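Local structure of peptide chain release factor subunit 1 (3AGK) at residues A[333-337]-A[338-342]; A[60-64]-A[65-69]; A[189-192]-A[193-197]; A[87-90]-A[91-95]. The protein probably directs the termination of protein synthesis at the stop codons UAA, UAG and UGA, working as one subunit of a heterodimer whose other subunit binds GTP. All coordinates share one frame; numbering follows the deposited sequence.

In the fold
Along the chain the order is contact 2, contact 4, contact 3, contact 1, each closing before the next opens. The first two share eRF1 domain 1: contact 2 leads into helix 65-82 and contact 4 into strand 93-98, the element after it, with centres about 30 Å apart and nearest atoms about 15 Å apart. Contact 3 lies on helix 188-215 of eRF1 domain 2, and contact 1 joins a helix to an edge strand in eRF1 domain 3. Contacts 1 and 3 are on opposite sides of the chain's centre, their centres about 56 Å apart. None touches another, so each illustrates local order within its own part of a spread-out, multidomain release factor.

Contact 1: residues A[333-337]-A[338-342]; sequences EKAKS and SGAQV
The first torsion of V342 (chi1 176°) sets CG1 anti to the backbone N and leaves CG2 beside it, and CG2 is the branch that meets the methyl of A335. In S338, chi1 of -54° likewise holds OG beside its own backbone N, turned to the carbonyl of K334. Both pairings lie at the turn of a beta-alpha-beta unit in eRF1 domain 3, where helix 328-335 ends and strand 341-345 begins. K336 is the first residue to leave helical geometry, and the chain then reverses through S337, S338 and G339, all with positive phi. A hydrogen bond from A340 N to A335 O, 3.1 Å long, spans this reversal and ties the outgoing chain, just ahead of strand 341-345, to the helix end. S338 OG lies 2.4 Å from K334 O as a donor, too short for the exact length to be trusted; L311 O is a weak, competing acceptor for the same hydroxyl. A335, the buried residue here, also touches L319 of strand 316-322, while A340 packs on L311 and V316. The methyls of A335 and A340 stand 4.2 Å apart (CB to CB), and A335 CB to V342 CG2 is tight at 3.5 Å.

Contact 2: residues A[60-64]-A[65-69]; sequences DNIKL and KRTRQ
The guanidinium of R68 is the flat group that counts here, and it offers its edge: I62 O lies there in its plane, taking a weak hydrogen bond from R68 NH2 (3.4 Å, N-H...O angle 163°). The chain reaches this position because CG stands anti to the backbone N (chi1 -174°) and the bend at chi3 swings the group back over the loop, with R68 CD 3.6 Å from I62 O. An alanine in place of R68 would probably leave I62 O without this weak mate and let the loop carbonyl turn more freely. The loop bends at I62, the centre of an inverse gamma turn, and L64 is the N-cap of helix 65-82. Residues 61-64 (sequence NIKL) correspond to the NIKS motif of the family, which takes part in stop-codon recognition in relatives. L64 O accepts R68 N at 2.9 Å, the first-turn bond of the helix. On the apolar side, I62 and T67 meet at about a right angle, methyl against methyl, with I62 CG2 to T67 CG2 tight at 3.5 Å. T67 also rests on A31 and V33. Its OG1 is 3.6 Å from L64 CD1.

Contact 3: residues A[189-192]-A[193-197]; sequences RIIE and QMVDE
Backbone hydrogen bonds bind R189-E192 to Q193-E197 as one turn after another near the start of helix 188-215, an alpha helix of eRF1 domain 2. Q193 N bonds R189 O at 3.0 Å, M194 N bonds I190 O at 2.8 Å, and V195 N and D196 N follow on I191 O and E192 O. The V195 bond is the straightest of the four at the hydrogen (170°).

Apolar contacts run along one flank. The sulfur of M194 touches both isoleucines, 4.2 Å from I190 CG2 and 4.1 Å from I191 CD1. It gets there because CG lies beside the backbone N (chi1 -65°), which takes the chain back toward the preceding turn. I190 and M194 lie side by side and point the same way, whereas I191 crosses M194 obliquely. I191 also meets V195, its CG2 packing 4.2 Å from V195 CG2. Loops cover this flank, F172 meeting M194, and R150, V173 and P174 meeting I191. The unmodelled residues 175-186 just before the helix include the GGQ sequence, which in this family promotes peptide release.

Among charged groups, D196 turns away from these partners, and its two carboxylate oxygens are engaged separately: OD1 forms a salt bridge with K200 NZ, and OD2 is hydrogen-bonded to Y239 OH.

Contact 4: residues A[87-90]-A[91-95]; sequences STPP and NGLVL
The ring of P89 lies against L93, the two side chains crossing at about a right angle, with CD of the proline 3.6 Å from CG of the leucine. The ring's CG also touches the G92 carbonyl oxygen, at 3.6 Å. Beside this apolar contact, P89 O is gripped by two donors coming from different directions. G92 N reaches it at 3.2 Å from well above the carbonyl plane (71° out of it), while T88 OG1 comes within that plane, on a lone pair, at 2.9 Å. A valine in place of T88 would probably leave P89 O with the G92 bond alone among these two and the carbonyl freer to tilt. P90 and N91 form the corner of the turn between P89 and G92, and G92, with positive phi, adopts backbone angles at which a beta carbon would collide with the oxygen of N91.

Farther out, N91 ND2 donates to P113 O and G92 O receives a hydrogen bond from S112 OG, so the residues after strand 107-111 are bonded to the turn at two points. L93 is buried against L82, L85 and M110, and its backbone pairs with I39. The whole is a type I beta turn, P89 to G92, that delivers the chain into strand 93-98, an inner strand of the antiparallel sheet of eRF1 domain 1.

Contact 1: residues A[333-337]-A[338-342]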
loop_
_atom_site.group_PDB
_atom_site.type_symbol
_atom_site.label_atom_id
_atom_site.label_comp_id
_atom_site.label_asym_id
_atom_site.label_seq_id
_atom_site.Cartn_x
_atom_site.Cartn_y
_atom_site.Cartn_z
ATOM N N GLU A 333 10.787 -18.033 9.357
ATOM C CA GLU A 333 12.063 -18.721 9.415
ATOM C C GLU A 333 11.824 -20.219 9.554
ATOM O O GLU A 333 12.336 -21.017 8.765
ATOM C CB GLU A 333 12.895 -18.202 10.592
ATOM C CG GLU A 333 14.163 -19.007 10.895
ATOM C CD GLU A 333 15.286 -18.766 9.897
ATOM O OE1 GLU A 333 15.056 -18.060 8.890
ATOM O OE2 GLU A 333 16.403 -19.285 10.123
ATOM N N LYS A 334 11.035 -20.594 10.559
ATOM C CA LYS A 334 10.726 -21.995 10.810
ATOM C C LYS A 334 10.142 -22.665 9.563
ATOM O O LYS A 334 10.380 -23.844 9.321
ATOM C CB LYS A 334 9.777 -22.124 12.007
ATOM C CG LYS A 334 10.275 -21.395 13.274
ATOM C CD LYS A 334 9.274 -21.457 14.442
ATOM C CE LYS A 334 9.616 -20.465 15.560
ATOM N NZ LYS A 334 8.546 -20.389 16.598
ATOM N N ALA A 335 9.387 -21.911 8.765
ATOM C CA ALA A 335 8.795 -22.444 7.531
ATOM C C ALA A 335 9.792 -22.511 6.370
ATOM O O ALA A 335 9.677 -23.373 5.496
ATOM C CB ALA A 335 7.564 -21.642 7.135
ATOM N N LYS A 336 10.748 -21.581 6.352
ATOM C CA LYS A 336 11.951 -21.728 5.535
ATOM C C LYS A 336 12.679 -22.873 6.189
ATOM O O LYS A 336 12.897 -22.851 7.393
ATOM C CB LYS A 336 12.821 -20.474 5.598
ATOM C CG LYS A 336 12.648 -19.514 4.426
ATOM C CD LYS A 336 11.263 -18.890 4.400
ATOM C CE LYS A 336 11.162 -17.832 3.315
ATOM N NZ LYS A 336 9.791 -17.263 3.233
ATOM N N SER A 337 13.040 -23.884 5.416
ATOM C CA SER A 337 13.325 -25.172 6.019
ATOM C C SER A 337 12.028 -25.587 6.699
ATOM O O SER A 337 11.201 -24.739 7.025
ATOM C CB SER A 337 14.448 -25.078 7.043
ATOM O OG SER A 337 14.542 -26.287 7.775
ATOM N N SER A 338 11.864 -26.884 6.928
ATOM C CA SER A 338 10.550 -27.470 7.177
ATOM C C SER A 338 9.881 -27.587 5.826
ATOM O O SER A 338 8.860 -28.254 5.694
ATOM C CB SER A 338 9.676 -26.607 8.095
ATOM O OG SER A 338 10.307 -26.289 9.318
ATOM N N GLY A 339 10.463 -26.911 4.834
ATOM C CA GLY A 339 9.965 -26.902 3.469
ATOM C C GLY A 339 8.498 -26.526 3.305
ATOM O O GLY A 339 7.801 -27.122 2.477
ATOM N N ALA A 340 8.024 -25.544 4.075
ATOM C CA ALA A 340 6.628 -25.106 3.967
ATOM C C ALA A 340 6.485 -23.768 3.238
ATOM O O ALA A 340 7.279 -22.846 3.424
ATOM C CB ALA A 340 5.940 -25.056 5.360
ATOM N N GLN A 341 5.475 -23.666 2.390
ATOM C CA GLN A 341 5.180 -22.378 1.790
ATOM C C GLN A 341 4.446 -21.492 2.786
ATOM O O GLN A 341 3.536 -21.932 3.494
ATOM C CB GLN A 341 4.374 -22.525 0.511
ATOM C CG GLN A 341 4.183 -21.199 -0.219
ATOM C CD GLN A 341 5.482 -20.403 -0.363
ATOM O OE1 GLN A 341 6.026 -19.876 0.618
ATOM N NE2 GLN A 341 5.980 -20.310 -1.596
ATOM N N VAL A 342 4.867 -20.240 2.851
ATOM C CA VAL A 342 4.243 -19.285 3.738
ATOM C C VAL A 342 3.217 -18.461 2.997
ATOM O O VAL A 342 3.512 -17.886 1.955
ATOM C CB VAL A 342 5.268 -18.317 4.309
ATOM C CG1 VAL A 342 4.572 -17.264 5.174
ATOM C CG2 VAL A 342 6.331 -19.087 5.096
#

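Contact 2: residues A[60-64]-A[65-69]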
loop_
_atom_site.group_PDB
_atom_site.type_symbol
_atom_site.label_atom_id
_atom_site.label_comp_id
_atom_site.label_asym_id
_atom_site.label_seq_id
_atom_site.Cartn_x
_atom_site.Cartn_y
_atom_site.Cartn_z
ATOM N N ASP A 60 8.555 32.620 15.361
ATOM C CA ASP A 60 8.017 33.590 16.317
ATOM C C ASP A 60 6.556 33.897 16.009
ATOM O O ASP A 60 5.811 34.352 16.869
ATOM C CB ASP A 60 8.851 34.874 16.330
ATOM C CG ASP A 60 10.170 34.698 17.054
ATOM O OD1 ASP A 60 10.593 33.538 17.242
ATOM O OD2 ASP A 60 10.779 35.718 17.441
ATOM N N ASN A 61 6.161 33.628 14.772
ATOM C CA ASN A 61 4.786 33.800 14.329
ATOM C C ASN A 61 3.853 32.759 14.948
ATOM O O ASN A 61 2.634 32.831 14.791
ATOM C CB ASN A 61 4.705 33.724 12.797
ATOM C CG ASN A 61 5.575 34.772 12.100
ATOM O OD1 ASN A 61 5.714 34.765 10.873
ATOM N ND2 ASN A 61 6.159 35.676 12.882
ATOM N N ILE A 62 4.424 31.783 15.645
ATOM C CA ILE A 62 3.615 30.746 16.274
ATOM C C ILE A 62 3.173 31.170 17.666
ATOM O O ILE A 62 3.847 30.893 18.662
ATOM C CB ILE A 62 4.349 29.399 16.356
ATOM C CG1 ILE A 62 4.589 28.843 14.953
ATOM C CG2 ILE A 62 3.545 28.408 17.176
ATOM C CD1 ILE A 62 5.558 27.681 14.909
ATOM N N LYS A 63 2.041 31.863 17.719
ATOM C CA LYS A 63 1.383 32.156 18.981
ATOM C C LYS A 63 1.076 30.801 19.596
ATOM O O LYS A 63 0.311 30.033 19.021
ATOM C CB LYS A 63 0.089 32.921 18.715
ATOM C CG LYS A 63 0.140 33.808 17.465
ATOM C CD LYS A 63 -1.222 34.424 17.145
ATOM C CE LYS A 63 -1.200 35.202 15.833
ATOM N NZ LYS A 63 -2.532 35.791 15.501
ATOM N N LEU A 64 1.697 30.498 20.737
ATOM C CA LEU A 64 1.605 29.176 21.373
ATOM C C LEU A 64 2.987 28.684 21.826
ATOM O O LEU A 64 3.745 28.118 21.033
ATOM C CB LEU A 64 0.983 28.149 20.418
ATOM C CG LEU A 64 0.188 26.953 20.953
ATOM C CD1 LEU A 64 1.019 26.096 21.898
ATOM C CD2 LEU A 64 -1.091 27.422 21.618
ATOM N N LYS A 65 3.298 28.897 23.104
ATOM C CA LYS A 65 4.584 28.508 23.694
ATOM C C LYS A 65 5.090 27.132 23.259
ATOM O O LYS A 65 6.084 27.039 22.546
ATOM C CB LYS A 65 4.530 28.577 25.229
ATOM C CG LYS A 65 3.407 27.740 25.873
ATOM C CD LYS A 65 3.717 27.376 27.329
ATOM C CE LYS A 65 3.724 28.596 28.256
ATOM N NZ LYS A 65 2.358 29.100 28.582
ATOM N N ARG A 66 4.414 26.072 23.694
ATOM C CA ARG A 66 4.913 24.716 23.494
ATOM C C ARG A 66 5.172 24.389 22.024
ATOM O O ARG A 66 6.194 23.787 21.691
ATOM C CB ARG A 66 3.982 23.676 24.129
ATOM C CG ARG A 66 4.050 23.637 25.659
ATOM C CD ARG A 66 3.530 22.315 26.235
ATOM N NE ARG A 66 2.084 22.315 26.459
ATOM C CZ ARG A 66 1.422 21.320 27.047
ATOM N NH1 ARG A 66 2.071 20.243 27.468
ATOM N NH2 ARG A 66 0.109 21.400 27.212
ATOM N N THR A 67 4.251 24.792 21.153
ATOM C CA THR A 67 4.381 24.522 19.728
ATOM C C THR A 67 5.552 25.288 19.137
ATOM O O THR A 67 6.390 24.727 18.442
ATOM C CB THR A 67 3.106 24.906 18.973
ATOM O OG1 THR A 67 2.092 23.928 19.226
ATOM C CG2 THR A 67 3.375 24.969 17.480
ATOM N N ARG A 68 5.596 26.583 19.415
ATOM C CA ARG A 68 6.676 27.427 18.938
ATOM C C ARG A 68 8.033 26.815 19.304
ATOM O O ARG A 68 8.911 26.690 18.452
ATOM C CB ARG A 68 6.535 28.837 19.510
ATOM C CG ARG A 68 7.537 29.838 18.969
ATOM C CD ARG A 68 7.308 31.240 19.545
ATOM N NE ARG A 68 7.596 31.321 20.976
ATOM C CZ ARG A 68 6.668 31.362 21.930
ATOM N NH1 ARG A 68 7.033 31.434 23.204
ATOM N NH2 ARG A 68 5.376 31.331 21.614
ATOM N N GLN A 69 8.188 26.422 20.567
ATOM C CA GLN A 69 9.422 25.807 21.051
ATOM C C GLN A 69 9.737 24.527 20.292
ATOM O O GLN A 69 10.881 24.277 19.904
ATOM C CB GLN A 69 9.309 25.466 22.543
ATOM C CG GLN A 69 9.619 26.605 23.502
ATOM C CD GLN A 69 9.714 26.136 24.953
ATOM O OE1 GLN A 69 10.759 26.269 25.596
ATOM N NE2 GLN A 69 8.620 25.581 25.470
#

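Contact 3: residues A[189-192]-A[193-197]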
loop_
_atom_site.group_PDB
_atom_site.type_symbol
_atom_site.label_atom_id
_atom_site.label_comp_id
_atom_site.label_asym_id
_atom_site.label_seq_id
_atom_site.Cartn_x
_atom_site.Cartn_y
_atom_site.Cartn_z
ATOM N N ARG A 189 -33.215 7.173 -25.263
ATOM C CA ARG A 189 -32.448 8.375 -25.583
ATOM C C ARG A 189 -32.003 9.131 -24.328
ATOM O O ARG A 189 -30.807 9.363 -24.111
ATOM C CB ARG A 189 -33.277 9.308 -26.469
ATOM C CG ARG A 189 -32.508 9.930 -27.624
ATOM C CD ARG A 189 -32.538 9.032 -28.858
ATOM N NE ARG A 189 -32.783 9.794 -30.084
ATOM C CZ ARG A 189 -31.848 10.109 -30.977
ATOM N NH1 ARG A 189 -32.167 10.807 -32.059
ATOM N NH2 ARG A 189 -30.593 9.720 -30.790
ATOM N N ILE A 190 -32.976 9.528 -23.513
ATOM C CA ILE A 190 -32.676 10.198 -22.256
ATOM C C ILE A 190 -31.859 9.282 -21.351
ATOM O O ILE A 190 -30.833 9.685 -20.785
ATOM C CB ILE A 190 -33.959 10.643 -21.518
ATOM C CG1 ILE A 190 -34.768 11.600 -22.393
ATOM C CG2 ILE A 190 -33.603 11.305 -20.197
ATOM C CD1 ILE A 190 -36.150 11.936 -21.845
ATOM N N ILE A 191 -32.312 8.043 -21.212
ATOM C CA ILE A 191 -31.574 7.077 -20.406
ATOM C C ILE A 191 -30.141 6.869 -20.921
ATOM O O ILE A 191 -29.200 6.752 -20.135
ATOM C CB ILE A 191 -32.297 5.725 -20.324
ATOM C CG1 ILE A 191 -33.689 5.907 -19.729
ATOM C CG2 ILE A 191 -31.510 4.773 -19.449
ATOM C CD1 ILE A 191 -33.665 6.383 -18.292
ATOM N N GLU A 192 -29.977 6.831 -22.240
ATOM C CA GLU A 192 -28.653 6.652 -22.828
ATOM C C GLU A 192 -27.768 7.823 -22.439
ATOM O O GLU A 192 -26.610 7.659 -22.063
ATOM C CB GLU A 192 -28.757 6.554 -24.347
ATOM C CG GLU A 192 -27.606 5.847 -25.020
ATOM C CD GLU A 192 -27.955 5.403 -26.430
ATOM O OE1 GLU A 192 -29.163 5.235 -26.721
ATOM O OE2 GLU A 192 -27.022 5.213 -27.243
ATOM N N GLN A 193 -28.328 9.018 -22.519
ATOM C CA GLN A 193 -27.582 10.196 -22.145
ATOM C C GLN A 193 -27.241 10.155 -20.661
ATOM O O GLN A 193 -26.163 10.571 -20.257
ATOM C CB GLN A 193 -28.377 11.461 -22.475
ATOM C CG GLN A 193 -27.721 12.702 -21.945
ATOM C CD GLN A 193 -28.244 13.968 -22.592
ATOM O OE1 GLN A 193 -27.777 15.061 -22.279
ATOM N NE2 GLN A 193 -29.208 13.830 -23.503
ATOM N N MET A 194 -28.165 9.662 -19.842
ATOM C CA MET A 194 -27.918 9.595 -18.404
ATOM C C MET A 194 -26.779 8.618 -18.097
ATOM O O MET A 194 -25.872 8.930 -17.317
ATOM C CB MET A 194 -29.180 9.198 -17.637
ATOM C CG MET A 194 -30.310 10.235 -17.729
ATOM S SD MET A 194 -31.785 9.764 -16.797
ATOM C CE MET A 194 -31.200 9.993 -15.121
ATOM N N VAL A 195 -26.822 7.440 -18.714
ATOM C CA VAL A 195 -25.746 6.455 -18.535
ATOM C C VAL A 195 -24.406 7.028 -18.998
ATOM O O VAL A 195 -23.374 6.847 -18.348
ATOM C CB VAL A 195 -26.046 5.165 -19.306
ATOM C CG1 VAL A 195 -24.927 4.156 -19.107
ATOM C CG2 VAL A 195 -27.370 4.589 -18.859
ATOM N N ASP A 196 -24.438 7.716 -20.135
ATOM C CA ASP A 196 -23.276 8.419 -20.646
ATOM C C ASP A 196 -22.659 9.345 -19.593
ATOM O O ASP A 196 -21.448 9.330 -19.370
ATOM C CB ASP A 196 -23.644 9.219 -21.893
ATOM C CG ASP A 196 -22.450 9.927 -22.488
ATOM O OD1 ASP A 196 -22.386 11.164 -22.373
ATOM O OD2 ASP A 196 -21.560 9.248 -23.045
ATOM N N GLU A 197 -23.490 10.151 -18.947
ATOM C CA GLU A 197 -23.008 11.064 -17.910
ATOM C C GLU A 197 -22.387 10.300 -16.737
ATOM O O GLU A 197 -21.333 10.667 -16.229
ATOM C CB GLU A 197 -24.150 11.944 -17.395
ATOM C CG GLU A 197 -23.820 13.424 -17.379
ATOM C CD GLU A 197 -23.657 13.993 -18.779
ATOM O OE1 GLU A 197 -22.593 14.597 -19.059
ATOM O OE2 GLU A 197 -24.590 13.830 -19.599
#

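Contact 4: residues A[87-90]-A[91-95]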
loop_
_atom_site.group_PDB
_atom_site.type_symbol
_atom_site.label_atom_id
_atom_site.label_comp_id
_atom_site.label_asym_id
_atom_site.label_seq_id
_atom_site.Cartn_x
_atom_site.Cartn_y
_atom_site.Cartn_z
ATOM N N SER A 87 28.826 18.114 1.879
ATOM C CA SER A 87 27.920 18.185 0.742
ATOM C C SER A 87 26.936 17.036 0.806
ATOM O O SER A 87 27.219 16.007 1.422
ATOM C CB SER A 87 28.697 18.101 -0.566
ATOM O OG SER A 87 29.073 16.758 -0.820
ATOM N N THR A 88 25.786 17.210 0.163
ATOM C CA THR A 88 24.764 16.172 0.148
ATOM C C THR A 88 25.332 14.909 -0.519
ATOM O O THR A 88 26.130 15.014 -1.450
ATOM C CB THR A 88 23.488 16.652 -0.580
ATOM O OG1 THR A 88 23.408 16.031 -1.865
ATOM C CG2 THR A 88 23.493 18.183 -0.753
ATOM N N PRO A 89 24.955 13.712 -0.021
ATOM C CA PRO A 89 25.366 12.466 -0.673
ATOM C C PRO A 89 24.836 12.422 -2.099
ATOM O O PRO A 89 24.084 13.312 -2.514
ATOM C CB PRO A 89 24.683 11.376 0.166
ATOM C CG PRO A 89 24.391 12.007 1.450
ATOM C CD PRO A 89 24.156 13.457 1.187
ATOM N N PRO A 90 25.212 11.386 -2.849
ATOM C CA PRO A 90 24.853 11.325 -4.271
ATOM C C PRO A 90 23.368 11.081 -4.483
ATOM O O PRO A 90 22.840 11.460 -5.534
ATOM C CB PRO A 90 25.663 10.131 -4.786
ATOM C CG PRO A 90 26.709 9.873 -3.709
ATOM C CD PRO A 90 26.055 10.251 -2.439
ATOM N N ASN A 91 22.706 10.460 -3.509
ATOM C CA ASN A 91 21.275 10.203 -3.622
ATOM C C ASN A 91 20.456 11.205 -2.823
ATOM O O ASN A 91 19.246 11.037 -2.668
ATOM C CB ASN A 91 20.934 8.796 -3.149
ATOM C CG ASN A 91 21.234 7.742 -4.189
ATOM O OD1 ASN A 91 21.663 8.055 -5.298
ATOM N ND2 ASN A 91 21.002 6.482 -3.837
ATOM N N GLY A 92 21.128 12.232 -2.305
ATOM C CA GLY A 92 20.486 13.229 -1.464
ATOM C C GLY A 92 20.415 12.831 0.003
ATOM O O GLY A 92 20.988 11.812 0.425
ATOM N N LEU A 93 19.705 13.650 0.780
ATOM C CA LEU A 93 19.507 13.437 2.211
ATOM C C LEU A 93 18.031 13.515 2.545
ATOM O O LEU A 93 17.285 14.243 1.889
ATOM C CB LEU A 93 20.189 14.550 2.993
ATOM C CG LEU A 93 21.627 14.486 3.459
ATOM C CD1 LEU A 93 21.933 15.798 4.152
ATOM C CD2 LEU A 93 21.803 13.318 4.413
ATOM N N VAL A 94 17.601 12.793 3.576
ATOM C CA VAL A 94 16.297 13.068 4.173
ATOM C C VAL A 94 16.388 13.077 5.704
ATOM O O VAL A 94 17.075 12.243 6.307
ATOM C CB VAL A 94 15.171 12.116 3.679
ATOM C CG1 VAL A 94 15.517 11.480 2.337
ATOM C CG2 VAL A 94 14.873 11.065 4.707
ATOM N N LEU A 95 15.711 14.041 6.319
ATOM C CA LEU A 95 15.674 14.165 7.773
ATOM C C LEU A 95 14.252 14.175 8.310
ATOM O O LEU A 95 13.390 14.830 7.743
ATOM C CB LEU A 95 16.371 15.454 8.230
ATOM C CG LEU A 95 17.904 15.475 8.235
ATOM C CD1 LEU A 95 18.438 15.762 6.833
ATOM C CD2 LEU A 95 18.451 16.485 9.239
#